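Local coordinates for N-acylhomoserine lactone dependent regulatory protein (PDB 5L10), which probably acts as a LuxR-family transcription regulator responding to N-acylhomoserine lactones, this chain being its autoinducer-binding domain without the DNA-binding part, at residues A[10-15]-A[27-32]; A[64-69]-A[107-112]; A[89-94]-A[118-123]. One frame throughout, in Å; residues are numbered along the deposited sequence.

The three contacts sample different parts of one autoinducer-binding domain, built on a five-stranded antiparallel sheet. Contact 1 comes first along the chain and pairs helices 3-16 and 22-35; contacts 2 and 3 follow and interlock, their segments alternating in the order 64-69, 89-94, 107-112, 118-123, so that helix 103-111 lies between strands 92-95 and 116-123. Centres are about 26 Å apart for contacts 1 and 2, and about 20 Å for contact 3 to either of the others. None touches another, so they illustrate how helix pairing and sheet formation each close a separate part of a single fold. Contacts 1 and 3 also meet the second subunit, whereas contact 2 does not.

Contact 1 of 3, residues A[10-15]-A[27-32]; sequences HDCFDA and PPIAAA
Cys12 and Pro28 bring their CA atoms to within 5.2 Å where helices 3-16 and 22-35 run antiparallel, the axes of the two short segments approaching to 8.9 Å at an angle of 174°. The thiol is the main projection between them. With SG anti to the backbone N (chi1 -177°), the Cys12 side chain reaches straight across to the first turn of the facing segment, where SG comes 3.4 Å from Pro28 O. Cys12 SG also lies 4.0 Å from Ala32 CB, one helical turn further on, and it touches the CG1 branch of Ile29 more loosely. Pro28 O accepts the backbone N-H of Ala32 at 3.0 Å, measured from N to O, as part of the regular bonding of its own helix.

Two successive helices joined by a short connection in this way form an alpha-alpha hairpin, here at the N-terminal end of the domain. Cys12, Ala15 and Ala32 are small, consistent with the close approach of the helices. One turn after Cys12, the methyl group of Ala15 meets the pyrrolidine ring of Pro28, with Ala15 CB 3.7 Å from Pro28 CG, and so extends the apolar contact along the helix. Pro28 suits this place near the start of its segment, where helix 22-35 is kinked and the proline nitrogen has no bond to the preceding turn. Leu156 of helix 143-169 covers both Cys12 and Ala32, tying the hairpin to that long helix, while the neighbouring Phe13 packs on Ser155 and Ala159 of the same helix and on Ala154 of the second subunit.

Contact 2 of 3, residues A[64-69]-A[107-112]; sequences REWEHR and HDAACF
Asp108 OD1 is gripped by two N-H groups of the same arginine. Arg69 NH2 gives the stronger bond, 2.7 Å to Asp108 OD1 with an N-H...O angle of 163°; it reaches the oxygen on its syn side but from well out of the carboxylate plane. Arg69 NE adds a weak bond to Asp108 OD1 at 3.3 Å. The oxygen lies close to the plane of the guanidinium group, yet the two flat groups stand almost upright to each other, their planes 82° apart, so this salt bridge works through one carboxylate oxygen and is not the flat, two-oxygen kind. A bend at chi3 turns the end of the arginine into this position. On the other flank Arg69 NH1 faces Glu65 OE2 in a long ion pair of 3.8 Å, which makes Glu65, Arg69 and Asp108 a small charge network that probably favours the ionised carboxylates.

Next to the salt bridge, the outer end of the Phe112 ring lies between the Glu65 and Arg69 side chains. Phe112 CE2 lies over one face of the guanidinium, 3.3 Å from Arg69 NE, while Phe112 CE1 meets the aliphatic part of Glu65, 3.4 Å from Glu65 CG. Alongside, Trp66 CB packs on Phe112 CB, and Trp66 NE1 passes 3.8 Å from Ala109 CA; Met114 and Tyr70 add to the surroundings of the indole. A glycerol, probably from the crystallisation liquor, sits about 4 Å from the Trp66 side chain. Helices 64-72 and 103-111, nearly antiparallel (170° between the short segments) and joined by a partly buried salt-bridge network beside an aromatic wedge just past the second helix, are consistent with the helical elements flanking the sheet in the autoinducer-binding fold of LuxR-type regulators.

Contact 3 of 3, residues A[89-94]-A[118-123]; sequences PRPVVW and WSHGGY
In Trp94, CG sits between the backbone N and the carbonyl carbon (chi1 48°), a crowded position that turns the NE1 edge of the indole toward the neighbouring strand, while Ser119 sets OG beside its own N and anti to its carbonyl carbon. The two groups meet in a nearly straight bond: Trp94 NE1 donates to Ser119 OG at 3.0 Å, with an N-H...O angle of 176° and the oxygen in the indole plane. The same hydroxyl is hydrogen-bonded to Thr133 OG1 on strand 129-136, so both partners hold a buried oxygen in place.

Main-chain pairing brings these residues together. Val92 and Ser119 form an antiparallel hydrogen-bonded pair, with Val92 N to Ser119 O at 2.7 Å and Ser119 N to Val92 O at 2.8 Å. Val93 and Trp118 follow as a non-hydrogen-bonded pair, their side chains on the opposite face, where Val93 CG2 rests 4.0 Å from Trp118 CD1. Pro91 lies alongside Trp118, pointing the same way, with Pro91 CB 3.5 Å from Trp118 CZ2. Helix 80-87 covers the face carrying Val92 and Ser119; helix 143-169 covers that of Trp118 and His120. On that second face the His120 ring also meets His158 of the second subunit, which packs on Pro91 as well.

Beyond the last direct pair, a water carries the link onward, lying 3.0 Å from Arg90 O and accepting from Gly121 N at 2.9 Å. The chemistry implies that the outermost strand of this chain's sheet is held by regular backbone bonds, that water takes over where the chain turns away, and that the bond to Ser119 OG, a hydroxyl itself tied to the next strand, restrains the rotation of the Trp94 indole.

Contact 1 of 3, residues A[10-15]-A[27-32]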
# COMPACT_ATOMS: atom_id res chain seq x y z
N HIS A 10 12.72 -0.07 9.03
CA HIS A 10 13.73 0.87 8.54
C HIS A 10 14.80 0.14 7.73
O HIS A 10 15.15 0.57 6.62
CB HIS A 10 14.35 1.64 9.71
CG HIS A 10 15.28 2.74 9.28
ND1 HIS A 10 14.89 4.06 9.20
CD2 HIS A 10 16.58 2.71 8.91
CE1 HIS A 10 15.92 4.80 8.80
NE2 HIS A 10 16.95 4.00 8.62
N ASP A 11 15.31 -0.98 8.25
CA ASP A 11 16.34 -1.70 7.51
C ASP A 11 15.79 -2.31 6.23
O ASP A 11 16.51 -2.42 5.23
CB ASP A 11 16.97 -2.80 8.38
CG ASP A 11 17.75 -2.25 9.56
OD1 ASP A 11 18.83 -2.79 9.87
OD2 ASP A 11 17.27 -1.29 10.19
N CYS A 12 14.51 -2.71 6.24
CA CYS A 12 13.89 -3.27 5.05
C CYS A 12 13.82 -2.23 3.94
O CYS A 12 14.20 -2.51 2.79
CB CYS A 12 12.49 -3.79 5.39
SG CYS A 12 11.63 -4.60 4.02
N PHE A 13 13.33 -1.03 4.25
CA PHE A 13 13.11 -0.04 3.21
C PHE A 13 14.42 0.51 2.65
O PHE A 13 14.48 0.86 1.47
CB PHE A 13 12.23 1.09 3.74
CG PHE A 13 10.77 0.78 3.66
CD1 PHE A 13 10.01 1.24 2.59
CD2 PHE A 13 10.16 -0.00 4.62
CE1 PHE A 13 8.66 0.94 2.51
CE2 PHE A 13 8.82 -0.31 4.54
CZ PHE A 13 8.07 0.17 3.48
N ASP A 14 15.47 0.58 3.47
CA ASP A 14 16.76 0.98 2.93
C ASP A 14 17.30 -0.08 1.97
O ASP A 14 17.86 0.26 0.92
CB ASP A 14 17.75 1.24 4.06
CG ASP A 14 17.81 2.71 4.45
OD1 ASP A 14 16.81 3.42 4.25
OD2 ASP A 14 18.87 3.15 4.94
N ALA A 15 17.13 -1.36 2.30
CA ALA A 15 17.53 -2.42 1.39
C ALA A 15 16.73 -2.38 0.10
O ALA A 15 17.25 -2.71 -0.97
CB ALA A 15 17.39 -3.78 2.06
N PRO A 27 14.18 -10.81 -0.52
CA PRO A 27 14.82 -11.13 0.77
C PRO A 27 14.62 -10.05 1.83
O PRO A 27 14.42 -10.40 3.01
CB PRO A 27 16.31 -11.28 0.40
CG PRO A 27 16.27 -11.79 -0.98
CD PRO A 27 15.11 -11.08 -1.64
N PRO A 28 14.68 -8.75 1.50
CA PRO A 28 14.37 -7.76 2.54
C PRO A 28 12.96 -7.90 3.11
O PRO A 28 12.78 -7.81 4.33
CB PRO A 28 14.54 -6.42 1.81
CG PRO A 28 15.50 -6.70 0.75
CD PRO A 28 15.18 -8.09 0.28
N ILE A 29 11.96 -8.13 2.25
CA ILE A 29 10.59 -8.24 2.74
C ILE A 29 10.41 -9.52 3.55
O ILE A 29 9.73 -9.53 4.57
CB ILE A 29 9.60 -8.17 1.56
CG1 ILE A 29 9.78 -6.85 0.79
CG2 ILE A 29 8.18 -8.30 2.05
CD1 ILE A 29 8.95 -6.77 -0.47
N ALA A 30 11.03 -10.61 3.10
CA ALA A 30 10.93 -11.87 3.84
C ALA A 30 11.67 -11.79 5.18
O ALA A 30 11.21 -12.33 6.18
CB ALA A 30 11.46 -13.02 3.00
N ALA A 31 12.83 -11.11 5.20
CA ALA A 31 13.56 -10.96 6.45
C ALA A 31 12.77 -10.11 7.45
O ALA A 31 12.77 -10.40 8.65
CB ALA A 31 14.93 -10.35 6.19
N ALA A 32 12.08 -9.07 6.97
CA ALA A 32 11.27 -8.26 7.87
C ALA A 32 10.08 -9.05 8.40
O ALA A 32 9.78 -9.00 9.60
CB ALA A 32 10.80 -6.99 7.15

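Contact 2 of 3, residues A[64-69]-A[107-112]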
# COMPACT_ATOMS: atom_id res chain seq x y z
N ARG A 64 8.11 -25.99 -0.71
CA ARG A 64 8.02 -26.29 -2.13
C ARG A 64 6.88 -27.26 -2.41
O ARG A 64 6.18 -27.13 -3.42
CB ARG A 64 9.35 -26.86 -2.63
CG ARG A 64 9.59 -26.64 -4.11
CD ARG A 64 11.06 -26.83 -4.45
NE ARG A 64 11.93 -26.31 -3.40
CZ ARG A 64 12.29 -25.04 -3.28
NH1 ARG A 64 11.85 -24.13 -4.14
NH2 ARG A 64 13.09 -24.67 -2.28
N GLU A 65 6.67 -28.24 -1.53
CA GLU A 65 5.61 -29.22 -1.76
C GLU A 65 4.23 -28.58 -1.68
O GLU A 65 3.30 -29.06 -2.34
CB GLU A 65 5.74 -30.38 -0.76
CG GLU A 65 4.66 -31.45 -0.88
CD GLU A 65 4.76 -32.30 -2.13
OE1 GLU A 65 5.77 -32.20 -2.86
OE2 GLU A 65 3.81 -33.08 -2.39
N TRP A 66 4.07 -27.50 -0.91
CA TRP A 66 2.79 -26.81 -0.89
C TRP A 66 2.49 -26.17 -2.24
O TRP A 66 1.38 -26.29 -2.76
CB TRP A 66 2.76 -25.75 0.21
CG TRP A 66 1.49 -24.94 0.19
CD1 TRP A 66 0.26 -25.34 0.63
CD2 TRP A 66 1.33 -23.61 -0.31
NE1 TRP A 66 -0.65 -24.33 0.45
CE2 TRP A 66 -0.02 -23.26 -0.13
CE3 TRP A 66 2.20 -22.68 -0.89
CZ2 TRP A 66 -0.53 -22.01 -0.51
CZ3 TRP A 66 1.70 -21.45 -1.27
CH2 TRP A 66 0.35 -21.13 -1.08
N GLU A 67 3.47 -25.46 -2.81
CA GLU A 67 3.27 -24.88 -4.13
C GLU A 67 3.04 -25.96 -5.18
O GLU A 67 2.20 -25.81 -6.07
CB GLU A 67 4.46 -24.00 -4.52
CG GLU A 67 4.32 -23.38 -5.90
CD GLU A 67 5.55 -22.63 -6.35
OE1 GLU A 67 6.49 -22.47 -5.54
OE2 GLU A 67 5.58 -22.19 -7.52
N HIS A 68 3.79 -27.07 -5.08
CA HIS A 68 3.61 -28.16 -6.03
C HIS A 68 2.18 -28.68 -6.03
O HIS A 68 1.61 -28.96 -7.09
CB HIS A 68 4.59 -29.29 -5.71
CG HIS A 68 4.34 -30.55 -6.49
ND1 HIS A 68 4.87 -30.76 -7.75
CD2 HIS A 68 3.62 -31.66 -6.19
CE1 HIS A 68 4.48 -31.95 -8.19
NE2 HIS A 68 3.73 -32.51 -7.26
N ARG A 69 1.58 -28.81 -4.85
CA ARG A 69 0.19 -29.25 -4.78
C ARG A 69 -0.76 -28.11 -5.12
O ARG A 69 -1.84 -28.36 -5.68
CB ARG A 69 -0.10 -29.82 -3.39
CG ARG A 69 0.74 -31.06 -3.09
CD ARG A 69 0.95 -31.25 -1.61
NE ARG A 69 -0.24 -31.74 -0.94
CZ ARG A 69 -0.51 -33.03 -0.76
NH1 ARG A 69 0.33 -33.95 -1.20
NH2 ARG A 69 -1.62 -33.39 -0.13
N HIS A 107 -7.05 -28.01 3.70
CA HIS A 107 -6.45 -29.27 4.13
C HIS A 107 -4.96 -29.31 3.79
O HIS A 107 -4.12 -29.59 4.64
CB HIS A 107 -7.19 -30.44 3.48
CG HIS A 107 -6.48 -31.76 3.60
ND1 HIS A 107 -6.57 -32.56 4.71
CD2 HIS A 107 -5.67 -32.41 2.73
CE1 HIS A 107 -5.85 -33.65 4.52
NE2 HIS A 107 -5.29 -33.59 3.33
N ASP A 108 -4.63 -29.01 2.53
CA ASP A 108 -3.23 -29.02 2.11
C ASP A 108 -2.44 -27.89 2.77
O ASP A 108 -1.28 -28.07 3.13
CB ASP A 108 -3.16 -28.92 0.58
CG ASP A 108 -3.60 -30.19 -0.11
OD1 ASP A 108 -3.20 -31.28 0.35
OD2 ASP A 108 -4.35 -30.11 -1.10
N ALA A 109 -3.07 -26.72 2.93
CA ALA A 109 -2.40 -25.61 3.60
C ALA A 109 -2.01 -25.98 5.03
O ALA A 109 -0.86 -25.80 5.44
CB ALA A 109 -3.30 -24.37 3.58
N ALA A 110 -2.97 -26.50 5.80
CA ALA A 110 -2.69 -26.88 7.18
C ALA A 110 -1.62 -27.97 7.26
O ALA A 110 -0.84 -28.01 8.22
CB ALA A 110 -3.97 -27.35 7.86
N CYS A 111 -1.57 -28.86 6.26
CA CYS A 111 -0.61 -29.96 6.30
C CYS A 111 0.83 -29.50 6.09
O CYS A 111 1.75 -30.26 6.39
CB CYS A 111 -0.96 -31.01 5.24
SG CYS A 111 -2.41 -32.02 5.62
N PHE A 112 1.05 -28.27 5.60
CA PHE A 112 2.39 -27.82 5.27
C PHE A 112 2.74 -26.51 5.95
O PHE A 112 3.61 -25.77 5.48
CB PHE A 112 2.56 -27.71 3.75
CG PHE A 112 2.49 -29.03 3.04
CD1 PHE A 112 3.61 -29.83 2.96
CD2 PHE A 112 1.31 -29.47 2.49
CE1 PHE A 112 3.55 -31.05 2.32
CE2 PHE A 112 1.24 -30.69 1.84
CZ PHE A 112 2.37 -31.48 1.76

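Contact 3 of 3, residues A[89-94]-A[118-123]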
# COMPACT_ATOMS: atom_id res chain seq x y z
N PRO A 89 -10.48 -3.92 -0.01
CA PRO A 89 -9.15 -3.31 0.14
C PRO A 89 -8.43 -3.64 1.43
O PRO A 89 -7.22 -3.39 1.50
CB PRO A 89 -9.44 -1.80 0.07
CG PRO A 89 -10.94 -1.66 -0.12
CD PRO A 89 -11.55 -2.95 0.29
N ARG A 90 -9.10 -4.19 2.44
CA ARG A 90 -8.48 -4.39 3.74
C ARG A 90 -7.74 -5.72 3.81
O ARG A 90 -7.99 -6.62 3.00
CB ARG A 90 -9.53 -4.30 4.84
CG ARG A 90 -10.25 -2.96 4.84
CD ARG A 90 -11.26 -2.83 5.97
NE ARG A 90 -10.70 -3.20 7.26
CZ ARG A 90 -11.32 -3.03 8.42
NH1 ARG A 90 -12.53 -2.49 8.44
NH2 ARG A 90 -10.74 -3.40 9.55
N PRO A 91 -6.81 -5.88 4.75
CA PRO A 91 -6.10 -7.16 4.88
C PRO A 91 -7.02 -8.26 5.39
O PRO A 91 -8.00 -8.01 6.11
CB PRO A 91 -4.99 -6.85 5.88
CG PRO A 91 -4.85 -5.37 5.87
CD PRO A 91 -6.22 -4.84 5.61
N VAL A 92 -6.67 -9.49 5.04
CA VAL A 92 -7.45 -10.68 5.40
C VAL A 92 -6.60 -11.54 6.34
O VAL A 92 -5.52 -11.99 5.97
CB VAL A 92 -7.87 -11.48 4.16
CG1 VAL A 92 -8.48 -12.81 4.57
CG2 VAL A 92 -8.84 -10.68 3.33
N VAL A 93 -7.10 -11.75 7.55
CA VAL A 93 -6.50 -12.68 8.51
C VAL A 93 -7.26 -13.99 8.43
O VAL A 93 -8.50 -14.01 8.51
CB VAL A 93 -6.54 -12.10 9.94
CG1 VAL A 93 -5.87 -13.06 10.92
CG2 VAL A 93 -5.88 -10.74 9.97
N TRP A 94 -6.54 -15.10 8.28
CA TRP A 94 -7.18 -16.39 8.10
C TRP A 94 -6.47 -17.47 8.91
O TRP A 94 -5.30 -17.33 9.28
CB TRP A 94 -7.25 -16.78 6.62
CG TRP A 94 -5.96 -16.62 5.87
CD1 TRP A 94 -5.58 -15.56 5.11
CD2 TRP A 94 -4.89 -17.57 5.80
NE1 TRP A 94 -4.34 -15.79 4.57
CE2 TRP A 94 -3.89 -17.02 4.98
CE3 TRP A 94 -4.68 -18.84 6.36
CZ2 TRP A 94 -2.70 -17.69 4.70
CZ3 TRP A 94 -3.50 -19.50 6.08
CH2 TRP A 94 -2.53 -18.92 5.26
N TRP A 118 -1.76 -13.72 7.15
CA TRP A 118 -2.16 -12.33 6.96
C TRP A 118 -1.93 -12.04 5.48
O TRP A 118 -0.80 -12.13 5.00
CB TRP A 118 -1.33 -11.41 7.86
CG TRP A 118 -1.67 -9.95 7.80
CD1 TRP A 118 -2.45 -9.26 8.68
CD2 TRP A 118 -1.22 -9.00 6.83
NE1 TRP A 118 -2.53 -7.94 8.31
CE2 TRP A 118 -1.78 -7.75 7.18
CE3 TRP A 118 -0.40 -9.08 5.70
CZ2 TRP A 118 -1.55 -6.59 6.43
CZ3 TRP A 118 -0.17 -7.92 4.96
CH2 TRP A 118 -0.74 -6.69 5.33
N SER A 119 -3.01 -11.73 4.76
CA SER A 119 -2.91 -11.53 3.32
C SER A 119 -3.50 -10.18 2.92
O SER A 119 -4.57 -9.80 3.40
CB SER A 119 -3.63 -12.65 2.55
OG SER A 119 -2.95 -13.88 2.69
N HIS A 120 -2.81 -9.48 2.02
CA HIS A 120 -3.31 -8.21 1.50
C HIS A 120 -3.05 -8.12 -0.00
O HIS A 120 -1.96 -8.43 -0.48
CB HIS A 120 -2.66 -7.01 2.19
CG HIS A 120 -3.12 -5.70 1.65
ND1 HIS A 120 -4.26 -5.06 2.11
CD2 HIS A 120 -2.63 -4.92 0.66
CE1 HIS A 120 -4.43 -3.94 1.43
NE2 HIS A 120 -3.46 -3.83 0.55
N GLY A 121 -4.06 -7.66 -0.74
CA GLY A 121 -4.00 -7.57 -2.19
C GLY A 121 -3.88 -6.14 -2.68
O GLY A 121 -4.43 -5.21 -2.08
N GLY A 122 -3.17 -5.96 -3.79
CA GLY A 122 -2.96 -4.65 -4.37
C GLY A 122 -3.01 -4.70 -5.88
O GLY A 122 -2.67 -5.70 -6.50
N TYR A 123 -3.45 -3.59 -6.47
CA TYR A 123 -3.60 -3.47 -7.91
C TYR A 123 -2.61 -2.46 -8.47
O TYR A 123 -2.22 -1.51 -7.80
CB TYR A 123 -5.03 -3.05 -8.30
CG TYR A 123 -6.05 -4.12 -8.01
CD1 TYR A 123 -6.38 -5.07 -8.97
CD2 TYR A 123 -6.68 -4.19 -6.78
CE1 TYR A 123 -7.31 -6.06 -8.71
CE2 TYR A 123 -7.62 -5.17 -6.50
CZ TYR A 123 -7.92 -6.11 -7.47
OH TYR A 123 -8.85 -7.09 -7.20
O HOH W 1 -6.61 -6.93 0.38